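Local coordinates for protein rhomboid protease GlpG (Haemophilus influenzae, PDB 2NR9) that probably cleaves transmembrane segments of other proteins within the membrane, as a serine protease of the rhomboid family, at residues E44-D47 and S48-W51; N63-I66 and L67-S71; F181-S184 and K185-K188. The protein carries 2 engineered substitutions. One frame throughout, in Å; residues are numbered along the deposited sequence.

Contact 1 of 3, residues E44-D47 and S48-W51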
loop_
_atom_site.group_PDB
_atom_site.type_symbol
_atom_site.label_atom_id
_atom_site.label_comp_id
_atom_site.label_asym_id
_atom_site.label_seq_id
_atom_site.Cartn_x
_atom_site.Cartn_y
_atom_site.Cartn_z
ATOM N N GLU A 44 17.625 -7.026 -17.243
ATOM C CA GLU A 44 18.158 -5.724 -17.653
ATOM C C GLU A 44 17.313 -5.071 -18.743
ATOM O O GLU A 44 17.202 -3.849 -18.801
ATOM C CB GLU A 44 19.610 -5.840 -18.119
ATOM C CG GLU A 44 20.619 -6.016 -17.000
ATOM C CD GLU A 44 22.049 -5.901 -17.490
ATOM O OE1 GLU A 44 22.958 -5.728 -16.648
ATOM O OE2 GLU A 44 22.259 -5.946 -18.721
ATOM N N GLU A 45 16.730 -5.891 -19.610
ATOM C CA GLU A 45 15.898 -5.388 -20.697
ATOM C C GLU A 45 14.545 -4.886 -20.195
ATOM O O GLU A 45 13.870 -4.110 -20.872
ATOM C CB GLU A 45 15.701 -6.462 -21.767
ATOM C CG GLU A 45 16.979 -6.861 -22.489
ATOM C CD GLU A 45 16.741 -7.902 -23.565
ATOM O OE1 GLU A 45 17.584 -8.015 -24.481
ATOM O OE2 GLU A 45 15.695 -8.585 -23.511
ATOM N N GLN A 46 14.164 -5.321 -18.999
ATOM C CA GLN A 46 12.893 -4.920 -18.412
ATOM C C GLN A 46 13.000 -3.639 -17.592
ATOM O O GLN A 46 11.985 -3.067 -17.189
ATOM C CB GLN A 46 12.303 -6.057 -17.576
ATOM C CG GLN A 46 11.824 -7.226 -18.419
ATOM C CD GLN A 46 11.462 -8.433 -17.595
ATOM O OE1 GLN A 46 11.745 -8.493 -16.399
ATOM N NE2 GLN A 46 10.861 -9.426 -18.239
ATOM N N ASP A 47 14.230 -3.179 -17.367
ATOM C CA ASP A 47 14.461 -1.936 -16.630
ATOM C C ASP A 47 13.734 -0.771 -17.288
ATOM O O ASP A 47 13.369 0.198 -16.624
ATOM C CB ASP A 47 15.956 -1.615 -16.555
ATOM C CG ASP A 47 16.714 -2.556 -15.646
ATOM O OD1 ASP A 47 16.094 -3.497 -15.104
ATOM O OD2 ASP A 47 17.931 -2.342 -15.458
ATOM N N SER A 48 13.535 -0.868 -18.599
ATOM C CA SER A 48 12.885 0.194 -19.357
ATOM C C SER A 48 11.365 0.060 -19.326
ATOM O O SER A 48 10.642 1.008 -19.650
ATOM C CB SER A 48 13.379 0.199 -20.802
ATOM O OG SER A 48 12.989 -0.988 -21.475
ATOM N N GLU A 49 10.887 -1.132 -18.985
ATOM C CA GLU A 49 9.453 -1.380 -18.878
ATOM C C GLU A 49 8.968 -0.810 -17.545
ATOM O O GLU A 49 8.706 -1.545 -16.588
ATOM C CB GLU A 49 9.160 -2.876 -19.012
ATOM C CG GLU A 49 9.651 -3.451 -20.343
ATOM C CD GLU A 49 9.341 -4.927 -20.524
ATOM O OE1 GLU A 49 8.872 -5.573 -19.563
ATOM O OE2 GLU A 49 9.574 -5.443 -21.637
ATOM N N VAL A 50 8.829 0.514 -17.524
ATOM C CA VAL A 50 8.520 1.294 -16.317
ATOM C C VAL A 50 7.250 0.970 -15.519
ATOM O O VAL A 50 7.174 1.293 -14.333
ATOM C CB VAL A 50 8.581 2.815 -16.599
ATOM C CG1 VAL A 50 8.065 3.603 -15.405
ATOM C CG2 VAL A 50 10.004 3.234 -16.950
ATOM N N TRP A 51 6.238 0.395 -16.162
ATOM C CA TRP A 51 5.014 0.035 -15.430
ATOM C C TRP A 51 5.336 -1.036 -14.394
ATOM O O TRP A 51 4.696 -1.120 -13.338
ATOM C CB TRP A 51 3.931 -0.473 -16.386
ATOM C CG TRP A 51 4.323 -1.719 -17.114
ATOM C CD1 TRP A 51 4.167 -3.005 -16.682
ATOM C CD2 TRP A 51 4.961 -1.801 -18.397
ATOM N NE1 TRP A 51 4.674 -3.883 -17.613
ATOM C CE2 TRP A 51 5.166 -3.167 -18.676
ATOM C CE3 TRP A 51 5.384 -0.850 -19.330
ATOM C CZ2 TRP A 51 5.771 -3.607 -19.853
ATOM C CZ3 TRP A 51 5.983 -1.288 -20.503
ATOM C CH2 TRP A 51 6.171 -2.654 -20.752
#
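Q46 and E49 carry this contact, held by both backbone and side chain. The backbone part is a hydrogen bond from E49 N to Q46 O (2.9 Å), a bent one with 136° at the hydrogen, which closes the turn between the two residues. Beside it the hydroxyl of S48 makes a weak bond to the carbonyl of E45 (OG to O, 3.3 Å). S48 OG sits between the backbone N and the carbonyl carbon (chi1 65°), which turns it back to E45 O; a short polar side chain can fold over a turn in this way.

The side chains meet obliquely. E49 OE1 lies 3.6 Å from Q46 CG, touching the aliphatic part of the glutamine, and the amide and carboxylate planes are 32° apart. Each polar end has its partner elsewhere: Q46 OE1 takes the N-H of A42, and E49 OE1 is in a salt bridge with R52. E49 CB also sits 3.4 Å above one face of the W51 ring, toward its rim, while W51 NE1 donates to L37 O.

E49 is the centre of an inverse gamma turn, and the whole belongs to the surface loop joining helices 31-38 and 52-55, predicted to be part of the first periplasmic loop of the rhomboid fold.

Contact 2 of 3, residues N63-I66 and L67-S71. With PQE (3,6,12,15,18,21,24-heptaoxahexatriacontan-1-ol), chain F.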
loop_
_atom_site.group_PDB
_atom_site.type_symbol
_atom_site.label_atom_id
_atom_site.label_comp_id
_atom_site.label_asym_id
_atom_site.label_seq_id
_atom_site.Cartn_x
_atom_site.Cartn_y
_atom_site.Cartn_z
ATOM N N ASN A 63 -7.047 -15.967 -2.142
ATOM C CA ASN A 63 -8.281 -15.279 -1.765
ATOM C C ASN A 63 -8.132 -14.472 -0.470
ATOM O O ASN A 63 -8.735 -13.412 -0.321
ATOM C CB ASN A 63 -9.445 -16.275 -1.642
ATOM C CG ASN A 63 -9.779 -16.960 -2.964
ATOM O OD1 ASN A 63 -10.433 -18.006 -2.990
ATOM N ND2 ASN A 63 -9.339 -16.369 -4.062
ATOM N N LEU A 64 -7.348 -14.993 0.472
ATOM C CA LEU A 64 -7.091 -14.288 1.728
ATOM C C LEU A 64 -6.098 -13.161 1.490
ATOM O O LEU A 64 -6.205 -12.076 2.073
ATOM C CB LEU A 64 -6.548 -15.248 2.795
ATOM C CG LEU A 64 -7.539 -16.241 3.403
ATOM C CD1 LEU A 64 -6.824 -17.247 4.300
ATOM C CD2 LEU A 64 -8.622 -15.505 4.178
ATOM N N HIS A 65 -5.122 -13.426 0.637
ATOM C CA HIS A 65 -4.131 -12.429 0.302
ATOM C C HIS A 65 -4.830 -11.149 -0.156
ATOM O O HIS A 65 -4.696 -10.092 0.473
ATOM C CB HIS A 65 -3.193 -12.976 -0.779
ATOM C CG HIS A 65 -2.041 -12.078 -1.098
ATOM N ND1 HIS A 65 -1.532 -11.946 -2.372
ATOM C CD2 HIS A 65 -1.352 -11.204 -0.326
ATOM C CE1 HIS A 65 -0.538 -11.075 -2.358
ATOM N NE2 HIS A 65 -0.417 -10.601 -1.131
ATOM N N ILE A 66 -5.687 -11.280 -1.163
ATOM C CA ILE A 66 -6.384 -10.136 -1.723
ATOM C C ILE A 66 -7.491 -9.617 -0.800
ATOM O O ILE A 66 -7.724 -8.416 -0.726
ATOM C CB ILE A 66 -6.940 -10.446 -3.140
ATOM C CG1 ILE A 66 -7.439 -9.178 -3.815
ATOM C CG2 ILE A 66 -8.026 -11.507 -3.081
ATOM C CD1 ILE A 66 -7.884 -9.393 -5.238
ATOM N N LEU A 67 -8.111 -10.516 -0.042
ATOM C CA LEU A 67 -9.185 -10.125 0.874
ATOM C C LEU A 67 -8.679 -9.211 1.990
ATOM O O LEU A 67 -9.314 -8.208 2.321
ATOM C CB LEU A 67 -9.869 -11.355 1.476
ATOM C CG LEU A 67 -11.023 -11.039 2.430
ATOM C CD1 LEU A 67 -12.103 -10.225 1.719
ATOM C CD2 LEU A 67 -11.608 -12.316 3.021
ATOM N N PHE A 68 -7.566 -9.589 2.606
ATOM C CA PHE A 68 -6.983 -8.774 3.667
ATOM C C PHE A 68 -6.361 -7.491 3.128
ATOM O O PHE A 68 -6.581 -6.412 3.677
ATOM C CB PHE A 68 -5.988 -9.582 4.506
ATOM C CG PHE A 68 -6.645 -10.461 5.545
ATOM C CD1 PHE A 68 -7.419 -11.548 5.170
ATOM C CD2 PHE A 68 -6.478 -10.199 6.898
ATOM C CE1 PHE A 68 -8.026 -12.350 6.124
ATOM C CE2 PHE A 68 -7.076 -11.001 7.857
ATOM C CZ PHE A 68 -7.848 -12.080 7.470
ATOM N N ASN A 69 -5.640 -7.588 2.015
ATOM C CA ASN A 69 -5.052 -6.391 1.413
ATOM C C ASN A 69 -6.090 -5.333 1.044
ATOM O O ASN A 69 -5.975 -4.177 1.455
ATOM C CB ASN A 69 -4.196 -6.740 0.199
ATOM C CG ASN A 69 -2.845 -7.286 0.584
ATOM O OD1 ASN A 69 -1.953 -7.404 -0.252
ATOM N ND2 ASN A 69 -2.658 -7.555 1.868
ATOM N N LEU A 70 -7.103 -5.729 0.275
ATOM C CA LEU A 70 -8.149 -4.797 -0.161
ATOM C C LEU A 70 -8.999 -4.226 0.970
ATOM O O LEU A 70 -9.454 -3.085 0.884
ATOM C CB LEU A 70 -9.038 -5.414 -1.248
ATOM C CG LEU A 70 -8.375 -5.531 -2.623
ATOM C CD1 LEU A 70 -9.414 -5.753 -3.712
ATOM C CD2 LEU A 70 -7.581 -4.273 -2.917
ATOM N N SER A 71 -9.279 -5.038 1.989
ATOM C CA SER A 71 -10.043 -4.568 3.150
ATOM C C SER A 71 -9.315 -3.397 3.803
ATOM O O SER A 71 -9.876 -2.317 3.970
ATOM C CB SER A 71 -10.220 -5.688 4.179
ATOM O OG SER A 71 -10.891 -6.808 3.625
HETATM O O47 PQE F . -10.635 -19.927 -5.837
HETATM C C68 PQE F . -9.697 -20.345 -4.833
HETATM C C52 PQE F . -8.362 -19.637 -5.051
HETATM O O70 PQE F . -7.441 -20.029 -4.032
HETATM C C55 PQE F . -7.409 -19.096 -2.950
HETATM C C58 PQE F . -6.697 -19.719 -1.754
HETATM O O71 PQE F . -7.032 -19.000 -0.567
HETATM C C61 PQE F . -7.788 -19.800 0.343
HETATM C C62 PQE F . -8.726 -20.716 -0.436
HETATM C C63 PQE F . -10.117 -20.749 0.186
HETATM C C66 PQE F . -10.501 -19.392 0.765
HETATM C C67 PQE F . -11.374 -18.606 -0.206
HETATM O O72 PQE F . -11.625 -17.306 0.330
HETATM C C65 PQE F . -12.450 -16.527 -0.538
HETATM C C64 PQE F . -12.607 -15.114 0.019
HETATM O O73 PQE F . -13.228 -14.275 -0.957
HETATM C C60 PQE F . -12.510 -14.261 -2.191
HETATM C C59 PQE F . -12.453 -12.837 -2.734
HETATM O O74 PQE F . -11.891 -12.842 -4.048
HETATM C C57 PQE F . -11.384 -11.559 -4.419
HETATM C C56 PQE F . -12.340 -10.465 -3.951
HETATM O O75 PQE F . -11.729 -9.689 -2.916
HETATM C C54 PQE F . -12.704 -9.127 -2.037
HETATM C C53 PQE F . -12.070 -8.015 -1.207
HETATM O O76 PQE F . -12.938 -6.883 -1.178
HETATM C C51 PQE F . -13.014 -6.305 0.127
HETATM C C50 PQE F . -13.765 -4.976 0.069
HETATM C C49 PQE F . -13.539 -4.163 1.341
HETATM C C48 PQE F . -14.857 -3.780 2.004
HETATM C C47 PQE F . -14.613 -3.045 3.317
HETATM C C46 PQE F . -15.166 -3.833 4.501
HETATM C C45 PQE F . -14.534 -3.376 5.812
HETATM C C44 PQE F . -14.874 -4.333 6.954
HETATM C C43 PQE F . -14.382 -3.792 8.295
HETATM C C42 PQE F . -15.504 -3.770 9.330
HETATM C C41 PQE F . -14.994 -4.168 10.712
HETATM C C40 PQE F . -15.938 -5.147 11.383
#
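H65 and N69 stand one helical turn apart on helix 63-84 and face the active site of the rhomboid fold, with the N69 side chain about 4 Å from that of the nucleophile S116 and about 6 Å from that of H169. In related rhomboid proteases the matching histidine and asparagine are thought to stabilise the oxyanion, and the placement here is consistent with that. The imidazole and the amide cross with their planes 64° apart, N69 OD1 lying 3.7 Å from H65 NE2. H65 ND1 accepts a hydrogen bond from L61 N, and N69 OD1 receives a weak one from H60 NE2. With H65 CG anti to the backbone N (chi1 -174°), the ring stands out from the helix and leans toward N69.

The helix itself is held by the usual i to i+4 bonds, among them N69 N to H65 O and F68 N to L64 O, the latter at 2.9 Å.

Elsewhere leucine, isoleucine and phenylalanine pair up, as suits a membrane helix. L64 and F68 run side by side and point the same way, CD2 of the leucine 3.8 Å from CE1 of the ring. I66 and L70 do likewise, with I66 CG1 3.9 Å from L70 CG, and both reach helix 10-27: I66 touches Y23, while L70 packs on T16, C19 and V20.

A polyether detergent chain lies along the helix. N63 N gives its O71 a weak hydrogen bond. Further along the chain I66 presents its CG2 methyl, 3.6 Å from detergent C57, and L67 reaches outward so that its CD1 comes to 3.7 Å from detergent C53.

Contact 3 of 3, residues F181-S184 and K185-K188. With PQE (3,6,12,15,18,21,24-heptaoxahexatriacontan-1-ol), chain E; PA6 ((R)-2-(formyloxy)-3-(phosphonooxy)propyl pentanoate), chain D.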
loop_
_atom_site.group_PDB
_atom_site.type_symbol
_atom_site.label_atom_id
_atom_site.label_comp_id
_atom_site.label_asym_id
_atom_site.label_seq_id
_atom_site.Cartn_x
_atom_site.Cartn_y
_atom_site.Cartn_z
ATOM N N PHE A 181 5.255 12.369 8.555
ATOM C CA PHE A 181 5.977 13.289 9.427
ATOM C C PHE A 181 6.246 14.585 8.669
ATOM O O PHE A 181 6.068 15.686 9.200
ATOM C CB PHE A 181 7.298 12.668 9.891
ATOM C CG PHE A 181 8.068 13.525 10.862
ATOM C CD1 PHE A 181 7.887 13.379 12.228
ATOM C CD2 PHE A 181 8.968 14.476 10.407
ATOM C CE1 PHE A 181 8.590 14.172 13.132
ATOM C CE2 PHE A 181 9.670 15.275 11.304
ATOM C CZ PHE A 181 9.474 15.123 12.670
ATOM N N ILE A 182 6.662 14.446 7.418
ATOM C CA ILE A 182 6.927 15.598 6.572
ATOM C C ILE A 182 5.658 16.430 6.346
ATOM O O ILE A 182 5.671 17.645 6.523
ATOM C CB ILE A 182 7.543 15.173 5.231
ATOM C CG1 ILE A 182 8.944 14.598 5.464
ATOM C CG2 ILE A 182 7.604 16.357 4.272
ATOM C CD1 ILE A 182 9.570 13.981 4.238
ATOM N N ASP A 183 4.559 15.767 5.988
ATOM C CA ASP A 183 3.278 16.457 5.784
ATOM C C ASP A 183 2.781 17.117 7.063
ATOM O O ASP A 183 2.199 18.203 7.029
ATOM C CB ASP A 183 2.220 15.493 5.251
ATOM C CG ASP A 183 2.383 15.212 3.783
ATOM O OD1 ASP A 183 3.129 15.967 3.116
ATOM O OD2 ASP A 183 1.733 14.269 3.279
ATOM N N SER A 184 2.945 16.424 8.180
ATOM C CA SER A 184 2.560 16.969 9.466
ATOM C C SER A 184 3.334 18.266 9.695
ATOM O O SER A 184 2.757 19.285 10.078
ATOM C CB SER A 184 2.852 15.965 10.581
ATOM O OG SER A 184 2.532 16.507 11.851
ATOM N N LYS A 185 4.634 18.232 9.405
ATOM C CA LYS A 185 5.484 19.410 9.557
ATOM C C LYS A 185 5.051 20.555 8.651
ATOM O O LYS A 185 4.912 21.691 9.101
ATOM C CB LYS A 185 6.955 19.080 9.281
ATOM C CG LYS A 185 7.824 20.330 9.209
ATOM C CD LYS A 185 9.271 20.039 8.848
ATOM C CE LYS A 185 10.036 21.353 8.646
ATOM N NZ LYS A 185 11.506 21.140 8.424
ATOM N N LEU A 186 4.899 20.263 7.361
ATOM C CA LEU A 186 4.506 21.277 6.381
ATOM C C LEU A 186 3.179 21.925 6.758
ATOM O O LEU A 186 2.944 23.097 6.472
ATOM C CB LEU A 186 4.428 20.671 4.978
ATOM C CG LEU A 186 5.750 20.121 4.432
ATOM C CD1 LEU A 186 5.560 19.535 3.040
ATOM C CD2 LEU A 186 6.815 21.215 4.418
ATOM N N ARG A 187 2.317 21.136 7.390
ATOM C CA ARG A 187 1.018 21.591 7.872
ATOM C C ARG A 187 1.208 22.648 8.968
ATOM O O ARG A 187 0.710 23.767 8.864
ATOM C CB ARG A 187 0.247 20.387 8.428
ATOM C CG ARG A 187 -1.086 20.700 9.068
ATOM C CD ARG A 187 -2.094 21.170 8.054
ATOM N NE ARG A 187 -3.423 21.299 8.640
ATOM C CZ ARG A 187 -4.472 21.798 8.002
ATOM N NH1 ARG A 187 -4.346 22.234 6.757
ATOM N NH2 ARG A 187 -5.648 21.875 8.613
ATOM N N LYS A 188 1.942 22.273 10.013
ATOM C CA LYS A 188 2.238 23.169 11.130
ATOM C C LYS A 188 2.899 24.467 10.665
ATOM O O LYS A 188 2.494 25.561 11.068
ATOM C CB LYS A 188 3.154 22.462 12.134
ATOM C CG LYS A 188 3.769 23.382 13.177
ATOM C CD LYS A 188 4.901 22.683 13.923
ATOM C CE LYS A 188 5.670 23.657 14.810
ATOM N NZ LYS A 188 6.863 23.017 15.450
HETATM O O47 PQE E . 3.918 15.962 0.473
HETATM C C68 PQE E . 5.201 15.655 -0.095
HETATM C C52 PQE E . 6.296 15.890 0.942
HETATM O O70 PQE E . 7.442 15.091 0.635
HETATM C C55 PQE E . 7.404 13.831 1.304
HETATM C C58 PQE E . 8.690 13.062 1.026
HETATM O O71 PQE E . 8.371 11.759 0.536
HETATM C C61 PQE E . 8.591 10.744 1.518
HETATM C C62 PQE E . 9.670 9.792 1.018
HETATM C C63 PQE E . 9.889 8.636 1.983
HETATM C C66 PQE E . 10.767 7.564 1.346
HETATM C C67 PQE E . 11.745 6.983 2.356
HETATM O O72 PQE E . 13.039 6.879 1.765
HETATM C C65 PQE E . 13.349 5.539 1.386
HETATM C C64 PQE E . 12.965 4.583 2.511
HETATM O O73 PQE E . 13.318 3.252 2.135
HETATM C C60 PQE E . 13.173 2.328 3.215
HETATM C C59 PQE E . 13.872 1.021 2.854
HETATM O O74 PQE E . 15.079 0.893 3.602
HETATM C C57 PQE E . 14.826 0.444 4.931
HETATM C C56 PQE E . 15.259 -1.010 5.065
HETATM O O75 PQE E . 14.132 -1.829 5.368
HETATM C C54 PQE E . 14.360 -3.187 4.999
HETATM C C53 PQE E . 14.111 -4.095 6.197
HETATM O O76 PQE E . 14.266 -5.454 5.791
HETATM C C51 PQE E . 14.281 -6.346 6.902
HETATM C C50 PQE E . 13.667 -7.679 6.490
HETATM C C49 PQE E . 12.985 -8.348 7.677
HETATM C C48 PQE E . 13.433 -9.799 7.819
HETATM C C47 PQE E . 13.884 -10.101 9.245
HETATM C C46 PQE E . 13.800 -11.595 9.545
HETATM C C45 PQE E . 15.170 -12.257 9.437
HETATM C C44 PQE E . 15.044 -13.713 8.995
HETATM C C43 PQE E . 16.330 -14.485 9.273
HETATM C C42 PQE E . 16.073 -15.989 9.294
HETATM C C41 PQE E . 15.953 -16.509 10.723
HETATM C C40 PQE E . 16.849 -17.707 10.949
HETATM O O32 PA6 D . 15.604 17.048 4.189
HETATM C C31 PA6 D . 14.492 16.623 4.465
HETATM C C32 PA6 D . 14.216 16.000 5.814
HETATM C C33 PA6 D . 13.925 17.097 6.831
HETATM C C34 PA6 D . 12.482 17.029 7.319
HETATM C C35 PA6 D . 12.067 15.600 7.597
HETATM O O31 PA6 D . 13.428 16.719 3.478
HETATM C C3 PA6 D . 13.655 17.385 2.238
HETATM C C2 PA6 D . 12.430 17.227 1.342
HETATM O O21 PA6 D . 12.267 15.852 0.988
HETATM C C21 PA6 D . 12.276 14.820 2.014
HETATM O O22 PA6 D . 12.298 13.641 1.699
HETATM C C1 PA6 D . 11.184 17.724 2.071
HETATM O O11 PA6 D . 11.521 18.815 2.927
HETATM P P PA6 D . 10.462 19.369 4.008
HETATM O O13 PA6 D . 10.839 18.664 5.289
HETATM O O14 PA6 D . 10.698 20.861 4.029
HETATM O O12 PA6 D . 9.123 18.960 3.442
#
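I182 and L186, one turn apart near the end of helix 166-191, make the apolar part of this contact: CG2 of the isoleucine lies 4.0 Å from CD1 of the leucine. Both also border a bound phospholipid fragment. Its phosphate oxygen O12 is 3.1 Å from I182 CG2 and 3.4 Å from L186 CD2, so methyl groups of both side chains lie against the same phosphate oxygen. The CD1 end of I182 continues onto the detergent, 3.5 Å from its C58.

The backbone supplies a regular helical ladder. L186 N bonds to I182 O at 2.9 Å, and K188 N bonds to S184 O at 3.1 Å.

Polar contacts centre on D183, a buried carboxylate between the detergent head and the protein. The detergent hydroxyl O47 donates to its OD1 (2.8 Å), while OD2 takes a salt bridge from K88 and a hydrogen bond from Y125; K88 would probably favour the charged form. K185, with all its torsions near 180°, is stretched out so that its amine lies on the phosphate side. Its NZ is 4.1 Å from phosphate O13, a long approach that could still be favourable for the charge.

Apolar residues giving way to K185, R187 and K188 is the pattern of a transmembrane helix leaving the bilayer on its basic, probably cytoplasmic, side, here the end of the last helix of the rhomboid fold.

In the fold
All three contacts are local and follow one another along the chain; none nests within or crosses another, and none closes a long loop. After helices 10-27 and 31-38, contact 1 shapes the turn leading to helix 52-55. Contact 2 comes next, at the start of helix 63-84, the helix that runs between helix 10-27 and the active site. Helices 86-108, 116-131 (beginning at S116) and the short 153-156 then intervene before helix 166-191, which carries H169 near its start and contact 3 near its end. Contacts 2 and 3 lie on opposite sides of the chain's centre, their own centres 31 Å apart, and contact 1 touches neither.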